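Local atomic coordinates of 4-hydroxybutyrate coenzyme A transferase (Shewanella oneidensis, PDB entry 2OAS), a protein that binds coenzyme A and probably transfers it between acyl thioesters and carboxylates such as acetate and 4-hydroxybutyrate. Residues I116-P121 and A148-Q153. Sequence-based numbering, arbitrary orientation.
Sequences IQVSPP and AHINPQ
Residues 116-118 and 148-150 run parallel, pairing Ile-116 with Ala-148, Gln-117 with His-149 and Val-118 with Ile-150, their short axes 29° apart. His-149 sits between Ile-116 and Val-118 in the bonding pattern: His-149 N donates to Ile-116 O (2.8 Å), and Val-118 N donates to His-149 O (2.9 Å); beyond it, Asn-151 N donates a hydrogen bond to Val-118 O. On the face carrying Gln-117 and His-149, the two side chains lie alongside each other, CG of Gln-117 being 3.4 Å from His-149 CD2. With CG anti to the backbone N (chi1 -172°) and the chain extended, Gln-117 follows the CD2 and NE2 side of the ring to Asn-151, whose ND2 donates to Gln-117 OE1 at 2.8 Å; the two amide planes are nearly coplanar, 12° apart. Gln-117 NE2 is hydrogen-bonded to Ala-29 O, so both ends of the amide are held. A leucine here would probably leave Asn-151 ND2 and Ala-29 O without these partners. Asn-151 OD1 in turn accepts Gln-153 N, closing an Asx turn. On the other face, Ile-116 CG1 packs on Ala-148 CB at 3.8 Å. Ile-150 CG2 and CD1 reach Pro-120 CA (3.5 Å) and Pro-121 CD in the loop after strand 113-118. These are neighbouring interior strands of the N-terminal domain's parallel sheet, joined through strand 126-128 and helix 136-142 in a beta-alpha-beta crossover with an added strand.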
loop_
_atom_site.group_PDB
_atom_site.type_symbol
_atom_site.label_atom_id
_atom_site.label_comp_id
_atom_site.label_asym_id
_atom_site.label_seq_id
_atom_site.Cartn_x
_atom_site.Cartn_y
_atom_site.Cartn_z
ATOM N N ILE A 116 14.756 13.277 24.378
ATOM C CA ILE A 116 15.207 13.877 23.139
ATOM C C ILE A 116 16.530 14.612 23.247
ATOM O O ILE A 116 16.989 14.925 24.335
ATOM C CB ILE A 116 14.138 14.845 22.596
ATOM C CG1 ILE A 116 13.940 16.008 23.561
ATOM C CG2 ILE A 116 12.821 14.127 22.461
ATOM C CD1 ILE A 116 12.920 17.010 23.079
ATOM N N GLN A 117 17.143 14.869 22.100
ATOM C CA GLN A 117 18.408 15.584 22.031
ATOM C C GLN A 117 18.199 16.830 21.170
ATOM O O GLN A 117 17.842 16.713 19.992
ATOM C CB GLN A 117 19.471 14.715 21.384
ATOM C CG GLN A 117 20.846 15.339 21.452
ATOM C CD GLN A 117 21.920 14.452 20.901
ATOM O OE1 GLN A 117 23.101 14.751 21.013
ATOM N NE2 GLN A 117 21.515 13.339 20.301
ATOM N N VAL A 118 18.428 18.014 21.736
ATOM C CA VAL A 118 18.243 19.261 20.982
ATOM C C VAL A 118 19.424 20.215 21.001
ATOM O O VAL A 118 20.359 20.077 21.794
ATOM C CB VAL A 118 17.034 20.076 21.486
ATOM C CG1 VAL A 118 15.745 19.268 21.389
ATOM C CG2 VAL A 118 17.283 20.521 22.919
ATOM N N SER A 119 19.370 21.206 20.121
ATOM C CA SER A 119 20.420 22.212 20.071
ATOM C C SER A 119 20.111 23.170 21.202
ATOM O O SER A 119 18.977 23.258 21.651
ATOM C CB SER A 119 20.405 22.947 18.741
ATOM O OG SER A 119 19.102 23.396 18.449
ATOM N N PRO A 120 21.124 23.877 21.699
ATOM C CA PRO A 120 20.879 24.812 22.791
ATOM C C PRO A 120 19.824 25.853 22.443
ATOM O O PRO A 120 19.649 26.226 21.287
ATOM C CB PRO A 120 22.256 25.421 23.033
ATOM C CG PRO A 120 22.878 25.378 21.682
ATOM C CD PRO A 120 22.507 24.000 21.209
ATOM N N PRO A 121 19.089 26.318 23.447
ATOM C CA PRO A 121 18.053 27.325 23.217
ATOM C C PRO A 121 18.643 28.640 22.727
ATOM O O PRO A 121 19.761 28.998 23.099
ATOM C CB PRO A 121 17.419 27.468 24.596
ATOM C CG PRO A 121 18.592 27.217 25.517
ATOM C CD PRO A 121 19.188 25.983 24.879
ATOM N N ALA A 148 15.005 16.506 27.920
ATOM C CA ALA A 148 15.871 16.891 26.827
ATOM C C ALA A 148 17.345 16.970 27.159
ATOM O O ALA A 148 17.748 17.368 28.249
ATOM C CB ALA A 148 15.420 18.251 26.265
ATOM N N HIS A 149 18.153 16.609 26.185
ATOM C CA HIS A 149 19.567 16.665 26.368
ATOM C C HIS A 149 20.048 17.764 25.445
ATOM O O HIS A 149 19.910 17.664 24.230
ATOM C CB HIS A 149 20.180 15.306 26.018
ATOM C CG HIS A 149 21.601 15.389 25.586
ATOM N ND1 HIS A 149 22.540 16.125 26.272
ATOM C CD2 HIS A 149 22.234 14.873 24.506
ATOM C CE1 HIS A 149 23.695 16.066 25.629
ATOM N NE2 HIS A 149 23.536 15.311 24.555
ATOM N N ILE A 150 20.568 18.836 26.025
ATOM C CA ILE A 150 21.057 19.948 25.231
ATOM C C ILE A 150 22.482 19.703 24.769
ATOM O O ILE A 150 23.415 19.619 25.577
ATOM C CB ILE A 150 21.001 21.253 26.016
ATOM C CG1 ILE A 150 19.550 21.536 26.418
ATOM C CG2 ILE A 150 21.601 22.380 25.171
ATOM C CD1 ILE A 150 19.368 22.781 27.248
ATOM N N ASN A 151 22.646 19.604 23.456
ATOM C CA ASN A 151 23.948 19.337 22.870
ATOM C C ASN A 151 24.348 20.379 21.866
ATOM O O ASN A 151 23.733 20.490 20.816
ATOM C CB ASN A 151 23.928 17.972 22.189
ATOM C CG ASN A 151 25.252 17.620 21.559
ATOM O OD1 ASN A 151 26.242 18.343 21.705
ATOM N ND2 ASN A 151 25.279 16.493 20.860
ATOM N N PRO A 152 25.380 21.166 22.181
ATOM C CA PRO A 152 25.887 22.218 21.301
ATOM C C PRO A 152 26.300 21.682 19.930
ATOM O O PRO A 152 26.497 22.452 18.994
ATOM C CB PRO A 152 27.079 22.766 22.066
ATOM C CG PRO A 152 26.649 22.639 23.477
ATOM C CD PRO A 152 26.015 21.257 23.507
ATOM N N GLN A 153 26.437 20.363 19.817
ATOM C CA GLN A 153 26.836 19.743 18.563
ATOM C C GLN A 153 25.614 19.512 17.680
ATOM O O GLN A 153 25.735 19.381 16.465
ATOM C CB GLN A 153 27.552 18.416 18.831
ATOM C CG GLN A 153 28.755 18.544 19.747
ATOM C CD GLN A 153 29.774 19.561 19.235
ATOM O OE1 GLN A 153 30.391 20.297 20.028
ATOM N NE2 GLN A 153 29.963 19.606 17.899
#